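Long-range contacts in methylenetetrahydrofolate--tRNA-(uracil-5-)-methyltransferase TrmFO (Thermus thermophilus, PDB 3G5S), which catalyses the folate- and FAD-dependent methylation of uridine 54 in tRNA to 5-methyluridine, using methylenetetrahydrofolate as the carbon donor: residues A[75-80]-A[102-107]; A[27-32]-A[112-117]. All blocks are in the same frame, centred on the assembly; numbering follows the deposited sequence. Where two conformers were deposited one is given.

Contact 1 (A[75-80]-A[102-107])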
ATOM      1  N   GLY A  75       4.020  -0.330 -20.412  1.00 11.78           N
ATOM      2  CA  GLY A  75       3.389  -1.394 -21.178  1.00 12.84           C
ATOM      3  C   GLY A  75       2.641  -2.420 -20.333  1.00 12.58           C
ATOM      4  O   GLY A  75       2.536  -3.588 -20.699  1.00 13.39           O
ATOM      5  N   SER A  76       2.119  -1.982 -19.193  1.00 11.60           N
ATOM      6  CA  SER A  76       1.357  -2.832 -18.280  1.00 11.57           C
ATOM      7  C   SER A  76       0.157  -3.518 -18.936  1.00 11.02           C
ATOM      8  O   SER A  76      -0.671  -2.865 -19.587  1.00 11.74           O
ATOM      9  CB  SER A  76       0.877  -1.961 -17.107  1.00 12.12           C
ATOM     10  OG  SER A  76      -0.217  -2.526 -16.408  1.00 12.09           O
ATOM     11  N   LEU A  77       0.048  -4.829 -18.730  1.00 10.81           N
ATOM     12  CA  LEU A  77      -1.113  -5.577 -19.187  1.00 11.06           C
ATOM     13  C   LEU A  77      -2.378  -5.138 -18.459  1.00 10.94           C
ATOM     14  O   LEU A  77      -3.457  -5.045 -19.050  1.00 11.19           O
ATOM     15  CB  LEU A  77      -0.880  -7.072 -18.978  1.00 12.56           C
ATOM     16  CG  LEU A  77      -2.008  -8.016 -19.387  1.00 13.76           C
ATOM     17  CD1 LEU A  77      -2.302  -7.896 -20.871  1.00 16.23           C
ATOM     18  CD2 LEU A  77      -1.635  -9.447 -19.025  1.00 14.71           C
ATOM     19  N   VAL A  78      -2.256  -4.898 -17.161  1.00 10.94           N
ATOM     20  CA  VAL A  78      -3.385  -4.415 -16.379  1.00 11.37           C
ATOM     21  C   VAL A  78      -3.910  -3.089 -16.939  1.00 10.88           C
ATOM     22  O   VAL A  78      -5.118  -2.912 -17.073  1.00 11.59           O
ATOM     23  CB  VAL A  78      -3.025  -4.326 -14.880  1.00 12.26           C
ATOM     24  CG1 VAL A  78      -4.010  -3.452 -14.114  1.00 12.24           C
ATOM     25  CG2 VAL A  78      -2.980  -5.736 -14.285  1.00 12.10           C
HETATM   26  N   MSE A  79      -3.015  -2.174 -17.303  1.00 10.94           N
HETATM   27  CA  MSE A  79      -3.481  -0.915 -17.885  1.00 11.26           C
HETATM   28  C   MSE A  79      -4.094  -1.104 -19.277  1.00 11.77           C
HETATM   29  O   MSE A  79      -5.065  -0.434 -19.606  1.00 12.17           O
HETATM   30  CB  MSE A  79      -2.377   0.139 -17.907  1.00 11.73           C
HETATM   31  CG  MSE A  79      -1.988   0.650 -16.531  1.00 12.32           C
HETATM   32 SE   MSE A  79      -3.477   1.360 -15.500  1.00 13.91          SE
HETATM   33  CE  MSE A  79      -4.007   2.767 -16.734  1.00 13.94           C
ATOM     34  N   GLU A  80      -3.545  -2.009 -20.085  1.00 11.93           N
ATOM     35  CA  GLU A  80      -4.153  -2.318 -21.378  1.00 12.92           C
ATOM     36  C   GLU A  80      -5.579  -2.804 -21.174  1.00 12.57           C
ATOM     37  O   GLU A  80      -6.516  -2.355 -21.837  1.00 13.22           O
ATOM     38  CB  GLU A  80      -3.366  -3.408 -22.104  1.00 15.89           C
ATOM     39  CG  GLU A  80      -2.015  -2.992 -22.624  1.00 17.62           C
ATOM     40  CD  GLU A  80      -1.360  -4.071 -23.481  1.00 19.72           C
ATOM     41  OE1 GLU A  80      -1.997  -5.114 -23.744  1.00 22.47           O
ATOM     42  OE2 GLU A  80      -0.199  -3.872 -23.876  1.00 21.09           O
ATOM     43  N   GLY A 102     -11.058 -11.046 -18.269  1.00 14.89           N
ATOM     44  CA  GLY A 102     -11.097 -11.884 -19.453  1.00 15.42           C
ATOM     45  C   GLY A 102      -9.939 -11.606 -20.392  1.00 15.32           C
ATOM     46  O   GLY A 102      -9.290 -12.526 -20.888  1.00 16.52           O
ATOM     47  N   TYR A 103      -9.681 -10.325 -20.641  1.00 15.36           N
ATOM     48  CA  TYR A 103      -8.585  -9.921 -21.516  1.00 15.24           C
ATOM     49  C   TYR A 103      -7.239 -10.366 -20.952  1.00 14.43           C
ATOM     50  O   TYR A 103      -6.402 -10.912 -21.670  1.00 15.69           O
ATOM     51  CB  TYR A 103      -8.609  -8.402 -21.727  1.00 16.79           C
ATOM     52  CG  TYR A 103      -7.486  -7.853 -22.583  1.00 18.11           C
ATOM     53  CD1 TYR A 103      -7.604  -7.792 -23.963  1.00 21.26           C
ATOM     54  CD2 TYR A 103      -6.316  -7.379 -22.007  1.00 18.33           C
ATOM     55  CE1 TYR A 103      -6.580  -7.282 -24.744  1.00 22.24           C
ATOM     56  CE2 TYR A 103      -5.290  -6.865 -22.780  1.00 21.05           C
ATOM     57  CZ  TYR A 103      -5.425  -6.823 -24.146  1.00 23.53           C
ATOM     58  OH  TYR A 103      -4.405  -6.312 -24.919  1.00 26.93           O
ATOM     59  N   ILE A 104      -7.031 -10.123 -19.664  1.00 13.87           N
ATOM     60  CA  ILE A 104      -5.784 -10.502 -19.014  1.00 13.13           C
ATOM     61  C   ILE A 104      -5.569 -12.016 -19.084  1.00 13.07           C
ATOM     62  O   ILE A 104      -4.475 -12.492 -19.399  1.00 13.45           O
ATOM     63  CB  ILE A 104      -5.769 -10.004 -17.557  1.00 12.57           C
ATOM     64  CG1 ILE A 104      -5.713  -8.469 -17.544  1.00 12.78           C
ATOM     65  CG2 ILE A 104      -4.600 -10.594 -16.794  1.00 12.57           C
ATOM     66  CD1 ILE A 104      -5.960  -7.853 -16.196  1.00 12.82           C
ATOM     67  N   THR A 105      -6.625 -12.766 -18.801  1.00 13.88           N
ATOM     68  CA  THR A 105      -6.550 -14.218 -18.804  1.00 14.61           C
ATOM     69  C   THR A 105      -6.232 -14.746 -20.202  1.00 15.39           C
ATOM     70  O   THR A 105      -5.411 -15.644 -20.364  1.00 16.18           O
ATOM     71  CB  THR A 105      -7.855 -14.836 -18.286  1.00 15.66           C
ATOM     72  OG1 THR A 105      -8.089 -14.397 -16.942  1.00 15.35           O
ATOM     73  CG2 THR A 105      -7.769 -16.353 -18.313  1.00 17.08           C
ATOM     74  N   GLU A 106      -6.882 -14.178 -21.214  1.00 16.03           N
ATOM     75  CA  GLU A 106      -6.631 -14.580 -22.595  1.00 18.05           C
ATOM     76  C   GLU A 106      -5.199 -14.277 -23.045  1.00 17.06           C
ATOM     77  O   GLU A 106      -4.543 -15.126 -23.652  1.00 17.84           O
ATOM     78  CB  GLU A 106      -7.633 -13.920 -23.545  1.00 21.16           C
ATOM     79  CG  GLU A 106      -9.076 -14.350 -23.330  1.00 25.81           C
ATOM     80  CD  GLU A 106     -10.019 -13.759 -24.364  1.00 30.23           C
ATOM     81  OE1 GLU A 106      -9.657 -13.738 -25.561  1.00 32.05           O
ATOM     82  OE2 GLU A 106     -11.125 -13.318 -23.981  1.00 32.38           O
ATOM     83  N   ARG A 107      -4.712 -13.072 -22.752  1.00 15.84           N
ATOM     84  CA  ARG A 107      -3.375 -12.686 -23.201  1.00 15.96           C
ATOM     85  C   ARG A 107      -2.308 -13.563 -22.555  1.00 15.91           C
ATOM     86  O   ARG A 107      -1.370 -13.996 -23.213  1.00 16.75           O
ATOM     87  CB  ARG A 107      -3.082 -11.204 -22.924  1.00 17.04           C
ATOM     88  CG  ARG A 107      -3.887 -10.197 -23.751  1.00 19.16           C
ATOM     89  CD  ARG A 107      -3.769 -10.411 -25.251  1.00 21.94           C
ATOM     90  NE  ARG A 107      -2.394 -10.424 -25.751  1.00 23.68           N
ATOM     91  CZ  ARG A 107      -1.655  -9.340 -25.972  1.00 24.16           C
ATOM     92  NH1 ARG A 107      -2.138  -8.134 -25.709  1.00 25.29           N
ATOM     93  NH2 ARG A 107      -0.423  -9.458 -26.450  1.00 23.88           N
TER
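Leu-77 reaches from the first turn of helix 77-84 to the side of helix 97-109, where Tyr-103, Ile-104 and Arg-107 receive it. With CG anti to the backbone N (chi1 179°), the end of the side chain comes nearer the other helix than its CB does. CG comes within 4.2 Å of Ile-104 CG1. Beyond it the branches part: CD1 lies 3.7 Å from Tyr-103 CE2 and also meets CB and CG of Arg-107, while CD2 is 3.9 Å from Ile-104 CG2. The CD1 methyl of Ile-104 in turn meets Val-78 CG2. Two helices that lie, in sequence, between strands 27-30 and 114-117 of a Rossmann-type FAD domain are thus joined through apolar side chains, and helix 11-22 borders them, with Trp-18 against Leu-77 and Arg-107. Towards solvent the contact turns polar. Tyr-103 OH donates to Glu-80 OE1 at 2.9 Å, arriving on the anti side of the carboxylate and 27° out of its plane. The same OH accepts a weak bond from Arg-107 NH1, whose long salt bridge to Glu-80 OE1 spans 3.6 Å. A phenylalanine in place of Tyr-103 would probably cost Glu-80 OE1 its hydrogen-bond donor, leaving the long ion pair as its polar link across the contact, and take the weak acceptor from Arg-107 NH1. Arg-107 CG sits over one face of the Tyr-103 ring, offset toward the rim.

Contact 2 (A[27-32]-A[112-117]); sequences VRLFEM and PLLEVV. With FAD (flavin-adenine dinucleotide), chain B.
Val-27 and Leu-114 meet at the apolar centre of a parallel strand pair, with Leu-114 CD1 3.5 Å from Val-27 CG1 and also against Leu-29 CB. The pair belongs to the five-stranded parallel sheet of a Rossmann-type FAD-binding domain, in which 114-117 is an edge strand and 27-30 lies between it and strand 4-7. Helix 11-22 packs on Val-27 from this face. CG of Leu-114 is anti to the backbone N (chi1 179°), an orientation that brings CD1 across to the neighbouring strand. On the other face, Val-117 lies alongside Phe-30, its CB 3.7 Å from CD2 of the ring, while its second methyl, CG2, rests against Arg-28 CG.

Between the faces runs a ladder of five backbone hydrogen bonds. Leu-29 is gripped at both ends, its N donating to Glu-115 O and its O accepting from Val-117 N, each at 2.8 Å. The ladder ends where Glu-31 N donates to Val-117 O.

Farther out, Arg-28 and Glu-115 run side by side, but their guanidinium and carboxylate planes stand 75° apart, and the salt bridge from NE to OE2 is long at 3.7 Å. A water bridges the pair, donating to Glu-115 OE1 and weakly accepting from Arg-28 NE; Arg-28 NH1 is held separately by Asn-5 OD1.

Past the strand end, Glu-31 binds the adenosine ribose of FAD, as the acidic residue after the second strand commonly does in this fold. Ala-9 N also donates to its OE2. Each carboxylate oxygen takes one ribose hydroxyl: FAD O2B donates to Glu-31 OE1 and FAD O3B to Glu-31 OE2, both at 2.7 Å.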
ATOM      1  N   VAL A  27       7.531 -18.713 -17.865  1.00 11.70           N
ATOM      2  CA  VAL A  27       6.882 -18.559 -16.576  1.00 11.69           C
ATOM      3  C   VAL A  27       6.082 -19.808 -16.244  1.00 11.24           C
ATOM      4  O   VAL A  27       5.482 -20.431 -17.126  1.00 11.79           O
ATOM      5  CB  VAL A  27       5.940 -17.326 -16.582  1.00 11.91           C
ATOM      6  CG1 VAL A  27       5.118 -17.251 -15.304  1.00 12.17           C
ATOM      7  CG2 VAL A  27       6.747 -16.046 -16.790  1.00 12.30           C
ATOM      8  N   ARG A  28       6.116 -20.169 -14.967  1.00 11.54           N
ATOM      9  CA  ARG A  28       5.229 -21.156 -14.391  1.00 12.28           C
ATOM     10  C   ARG A  28       4.340 -20.391 -13.420  1.00 10.86           C
ATOM     11  O   ARG A  28       4.797 -19.956 -12.359  1.00 11.67           O
ATOM     12  CB  ARG A  28       6.046 -22.213 -13.648  1.00 12.94           C
ATOM     13  CG  ARG A  28       5.230 -23.362 -13.114  1.00 14.71           C
ATOM     14  CD  ARG A  28       6.116 -24.424 -12.457  1.00 16.18           C
ATOM     15  NE  ARG A  28       7.041 -25.048 -13.402  1.00 17.16           N
ATOM     16  CZ  ARG A  28       8.354 -24.826 -13.439  1.00 17.69           C
ATOM     17  NH1 ARG A  28       8.920 -23.981 -12.587  1.00 18.32           N
ATOM     18  NH2 ARG A  28       9.102 -25.449 -14.338  1.00 19.91           N
ATOM     19  N   LEU A  29       3.085 -20.197 -13.818  1.00 11.38           N
ATOM     20  CA  LEU A  29       2.143 -19.382 -13.065  1.00 11.70           C
ATOM     21  C   LEU A  29       1.209 -20.289 -12.289  1.00 11.72           C
ATOM     22  O   LEU A  29       0.437 -21.044 -12.883  1.00 12.77           O
ATOM     23  CB  LEU A  29       1.347 -18.500 -14.027  1.00 12.12           C
ATOM     24  CG  LEU A  29       0.271 -17.594 -13.430  1.00 12.61           C
ATOM     25  CD1 LEU A  29       0.882 -16.600 -12.461  1.00 12.34           C
ATOM     26  CD2 LEU A  29      -0.471 -16.877 -14.542  1.00 13.65           C
ATOM     27  N   PHE A  30       1.301 -20.226 -10.964  1.00 11.75           N
ATOM     28  CA  PHE A  30       0.479 -21.052 -10.087  1.00 11.83           C
ATOM     29  C   PHE A  30      -0.750 -20.274  -9.641  1.00 11.99           C
ATOM     30  O   PHE A  30      -0.648 -19.121  -9.215  1.00 12.41           O
ATOM     31  CB  PHE A  30       1.253 -21.457  -8.825  1.00 12.06           C
ATOM     32  CG  PHE A  30       2.423 -22.371  -9.068  1.00 12.97           C
ATOM     33  CD1 PHE A  30       3.676 -21.857  -9.358  1.00 13.73           C
ATOM     34  CD2 PHE A  30       2.279 -23.744  -8.955  1.00 14.29           C
ATOM     35  CE1 PHE A  30       4.753 -22.696  -9.554  1.00 14.72           C
ATOM     36  CE2 PHE A  30       3.352 -24.582  -9.152  1.00 15.19           C
ATOM     37  CZ  PHE A  30       4.590 -24.065  -9.448  1.00 15.83           C
ATOM     38  N   GLU A  31      -1.908 -20.918  -9.719  1.00 12.46           N
ATOM     39  CA  GLU A  31      -3.138 -20.331  -9.222  1.00 12.90           C
ATOM     40  C   GLU A  31      -4.016 -21.434  -8.664  1.00 13.34           C
ATOM     41  O   GLU A  31      -4.327 -22.403  -9.357  1.00 14.41           O
ATOM     42  CB  GLU A  31      -3.869 -19.573 -10.331  1.00 13.63           C
ATOM     43  CG  GLU A  31      -5.217 -19.012  -9.906  1.00 13.63           C
ATOM     44  CD  GLU A  31      -5.134 -18.204  -8.629  1.00 12.80           C
ATOM     45  OE1 GLU A  31      -5.816 -18.582  -7.648  1.00 13.29           O
ATOM     46  OE2 GLU A  31      -4.384 -17.198  -8.601  1.00 12.68           O
HETATM   47  N   MSE A  32      -4.420 -21.292  -7.409  1.00 13.37           N
HETATM   48  CA  MSE A  32      -5.225 -22.334  -6.783  1.00 14.01           C
HETATM   49  C   MSE A  32      -6.706 -22.283  -7.172  1.00 14.42           C
HETATM   50  O   MSE A  32      -7.409 -23.290  -7.082  1.00 14.61           O
HETATM   51  CB  MSE A  32      -5.064 -22.286  -5.271  1.00 14.75           C
HETATM   52  CG  MSE A  32      -5.658 -21.070  -4.615  1.00 15.24           C
HETATM   53 SE   MSE A  32      -5.252 -21.056  -2.726  1.00 16.99          SE
HETATM   54  CE  MSE A  32      -6.338 -19.515  -2.224  1.00 18.41           C
ATOM     55  N   PRO A 112       3.080 -18.330 -25.661  0.50 17.52           N
ATOM     56  CA  PRO A 112       3.808 -19.595 -25.849  0.50 17.49           C
ATOM     57  C   PRO A 112       4.734 -19.952 -24.692  0.50 16.73           C
ATOM     58  O   PRO A 112       5.083 -21.121 -24.535  0.50 17.39           O
ATOM     59  CB  PRO A 112       4.660 -19.338 -27.099  0.50 19.13           C
ATOM     60  CG  PRO A 112       4.045 -18.162 -27.774  0.50 18.93           C
ATOM     61  CD  PRO A 112       3.426 -17.331 -26.688  0.50 18.45           C
ATOM     62  N   LEU A 113       5.142 -18.962 -23.909  1.00 15.61           N
ATOM     63  CA  LEU A 113       6.107 -19.200 -22.841  1.00 14.21           C
ATOM     64  C   LEU A 113       5.486 -19.314 -21.448  1.00 12.86           C
ATOM     65  O   LEU A 113       6.210 -19.424 -20.458  1.00 13.19           O
ATOM     66  CB  LEU A 113       7.202 -18.131 -22.855  1.00 15.38           C
ATOM     67  CG  LEU A 113       8.035 -18.002 -24.135  1.00 16.49           C
ATOM     68  CD1 LEU A 113       9.107 -16.934 -23.968  1.00 17.87           C
ATOM     69  CD2 LEU A 113       8.666 -19.327 -24.550  1.00 17.51           C
ATOM     70  N   LEU A 114       4.158 -19.313 -21.373  1.00 13.83           N
ATOM     71  CA  LEU A 114       3.465 -19.417 -20.091  1.00 14.45           C
ATOM     72  C   LEU A 114       2.861 -20.797 -19.857  1.00 14.77           C
ATOM     73  O   LEU A 114       2.060 -21.276 -20.658  1.00 16.13           O
ATOM     74  CB  LEU A 114       2.352 -18.372 -19.985  1.00 15.60           C
ATOM     75  CG  LEU A 114       1.572 -18.464 -18.666  1.00 18.48           C
ATOM     76  CD1 LEU A 114       2.453 -18.036 -17.513  1.00 18.35           C
ATOM     77  CD2 LEU A 114       0.302 -17.642 -18.695  1.00 20.33           C
ATOM     78  N   GLU A 115       3.257 -21.422 -18.752  1.00 14.11           N
ATOM     79  CA  GLU A 115       2.596 -22.623 -18.252  1.00 14.80           C
ATOM     80  C   GLU A 115       1.780 -22.250 -17.023  1.00 13.50           C
ATOM     81  O   GLU A 115       2.292 -21.611 -16.102  1.00 14.48           O
ATOM     82  CB  GLU A 115       3.609 -23.703 -17.874  1.00 16.06           C
ATOM     83  CG  GLU A 115       2.942 -24.964 -17.323  1.00 19.76           C
ATOM     84  CD  GLU A 115       3.911 -25.946 -16.672  1.00 24.63           C
ATOM     85  OE1 GLU A 115       3.463 -27.046 -16.286  1.00 26.99           O
ATOM     86  OE2 GLU A 115       5.108 -25.623 -16.533  1.00 27.40           O
ATOM     87  N   VAL A 116       0.510 -22.638 -17.022  1.00 14.16           N
ATOM     88  CA  VAL A 116      -0.367 -22.424 -15.885  1.00 14.58           C
ATOM     89  C   VAL A 116      -0.483 -23.719 -15.095  1.00 14.61           C
ATOM     90  O   VAL A 116      -0.746 -24.774 -15.669  1.00 15.62           O
ATOM     91  CB  VAL A 116      -1.773 -21.997 -16.341  1.00 15.81           C
ATOM     92  CG1 VAL A 116      -2.691 -21.812 -15.146  1.00 17.01           C
ATOM     93  CG2 VAL A 116      -1.700 -20.714 -17.156  1.00 17.49           C
ATOM     94  N   VAL A 117      -0.281 -23.630 -13.785  1.00 14.26           N
ATOM     95  CA  VAL A 117      -0.441 -24.768 -12.896  1.00 14.20           C
ATOM     96  C   VAL A 117      -1.553 -24.449 -11.904  1.00 14.36           C
ATOM     97  O   VAL A 117      -1.428 -23.516 -11.097  1.00 14.23           O
ATOM     98  CB  VAL A 117       0.866 -25.075 -12.144  1.00 15.97           C
ATOM     99  CG1 VAL A 117       0.683 -26.271 -11.225  1.00 18.07           C
ATOM    100  CG2 VAL A 117       2.005 -25.329 -13.126  1.00 17.27           C
TER
HETATM  101  PA  FAD B 444      -4.949 -11.019  -5.397  1.00 10.67           P
HETATM  102  O1A FAD B 444      -5.877 -11.439  -4.294  1.00 11.62           O
HETATM  103  O2A FAD B 444      -5.510 -10.218  -6.531  1.00 11.15           O
HETATM  104  O5B FAD B 444      -4.212 -12.285  -6.033  1.00 10.59           O
HETATM  105  C5B FAD B 444      -3.648 -13.297  -5.223  1.00 11.11           C
HETATM  106  C4B FAD B 444      -3.847 -14.615  -5.945  1.00 11.06           C
HETATM  107  O4B FAD B 444      -3.113 -15.629  -5.280  1.00 11.27           O
HETATM  108  C3B FAD B 444      -5.309 -15.058  -5.929  1.00 11.74           C
HETATM  109  O3B FAD B 444      -5.755 -15.368  -7.235  1.00 12.32           O
HETATM  110  C2B FAD B 444      -5.318 -16.288  -5.020  1.00 12.17           C
HETATM  111  O2B FAD B 444      -6.276 -17.269  -5.361  1.00 13.18           O
HETATM  112  C1B FAD B 444      -3.907 -16.815  -5.202  1.00 11.61           C
HETATM  113  N9A FAD B 444      -3.323 -17.608  -4.110  1.00 12.28           N
HETATM  114  C8A FAD B 444      -3.306 -17.314  -2.774  1.00 12.36           C
HETATM  115  N7A FAD B 444      -2.574 -18.252  -2.136  1.00 12.35           N
HETATM  116  C5A FAD B 444      -2.118 -19.134  -3.064  1.00 12.13           C
HETATM  117  C6A FAD B 444      -1.333 -20.276  -2.990  1.00 12.86           C
HETATM  118  N6A FAD B 444      -0.696 -20.635  -1.868  1.00 13.38           N
HETATM  119  N1A FAD B 444      -1.044 -20.947  -4.147  1.00 13.18           N
HETATM  120  C2A FAD B 444      -1.534 -20.528  -5.362  1.00 13.01           C
HETATM  121  N3A FAD B 444      -2.311 -19.396  -5.450  1.00 12.54           N
HETATM  122  C4A FAD B 444      -2.588 -18.735  -4.307  1.00 11.85           C
HETATM  123  N1  FAD B 444      -8.287  -2.892  -3.754  1.00 15.04           N
HETATM  124  C2  FAD B 444      -8.686  -1.742  -4.386  1.00 16.21           C
HETATM  125  O2  FAD B 444      -7.871  -1.041  -4.982  1.00 16.23           O
HETATM  126  N3  FAD B 444     -10.018  -1.374  -4.351  1.00 18.11           N
HETATM  127  C4  FAD B 444     -10.977  -2.134  -3.702  1.00 18.79           C
HETATM  128  O4  FAD B 444     -12.162  -1.780  -3.694  1.00 21.94           O
HETATM  129  C4X FAD B 444     -10.559  -3.302  -3.065  1.00 17.33           C
HETATM  130  N5  FAD B 444     -11.461  -4.097  -2.395  1.00 19.08           N
HETATM  131  C5X FAD B 444     -11.031  -5.254  -1.779  1.00 17.96           C
HETATM  132  C6  FAD B 444     -11.956  -6.054  -1.115  1.00 18.31           C
HETATM  133  C7  FAD B 444     -11.549  -7.217  -0.478  1.00 18.98           C
HETATM  134  C7M FAD B 444     -12.553  -8.077   0.239  1.00 20.72           C
HETATM  135  C8  FAD B 444     -10.208  -7.585  -0.515  1.00 19.27           C
HETATM  136  C8M FAD B 444      -9.756  -8.844   0.167  1.00 21.41           C
HETATM  137  C9  FAD B 444      -9.280  -6.788  -1.182  1.00 17.50           C
HETATM  138  C9A FAD B 444      -9.684  -5.617  -1.817  1.00 16.22           C
HETATM  139  N10 FAD B 444      -8.758  -4.810  -2.467  1.00 14.49           N
HETATM  140  C10 FAD B 444      -9.214  -3.667  -3.096  1.00 15.38           C
HETATM  141  C1' FAD B 444      -7.323  -4.803  -1.990  1.00 13.26           C
HETATM  142  C2' FAD B 444      -6.299  -5.209  -3.063  1.00 12.03           C
HETATM  143  O2' FAD B 444      -5.923  -4.121  -3.891  1.00 11.65           O
HETATM  144  C3' FAD B 444      -6.775  -6.397  -3.899  1.00 11.23           C
HETATM  145  O3' FAD B 444      -6.885  -7.496  -3.017  1.00 12.20           O
HETATM  146  C4' FAD B 444      -5.826  -6.754  -5.041  1.00 11.28           C
HETATM  147  O4' FAD B 444      -6.478  -7.703  -5.861  1.00 11.90           O
HETATM  148  C5' FAD B 444      -4.487  -7.278  -4.537  1.00 10.60           C
HETATM  149  O5' FAD B 444      -3.764  -7.843  -5.609  1.00 10.09           O
HETATM  150  P   FAD B 444      -2.797  -9.087  -5.332  1.00  9.68           P
HETATM  151  O1P FAD B 444      -1.802  -8.758  -4.265  1.00  9.56           O
HETATM  152  O2P FAD B 444      -2.268  -9.523  -6.659  1.00 10.20           O
HETATM  153  O3P FAD B 444      -3.759 -10.204  -4.695  1.00  9.96           O
HETATM  154  O   HOH W   1       5.065 -27.667 -13.981  1.00 41.42           O

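Contacts 1 and 2 show how one nucleotide-binding domain builds a sheet edge and the helices associated with it from the same length of chain. Strand 27-30 and strand 114-117 pair in contact 2, and the chain between them supplies both helices of contact 1; helix 97-109 is followed, after a short loop, by strand 114-117. The two centres lie 15 Å apart and the nearest atoms about 6 Å, so the contacts do not touch, but helix 11-22 borders both. Their relation to FAD differs. Contact 2 holds the ribose directly, whereas in contact 1 the side chain of Val-78 stays about 9 Å from the cofactor but about 4 Å from the side chain of Leu-11, a residue of the predicted FAD-binding site.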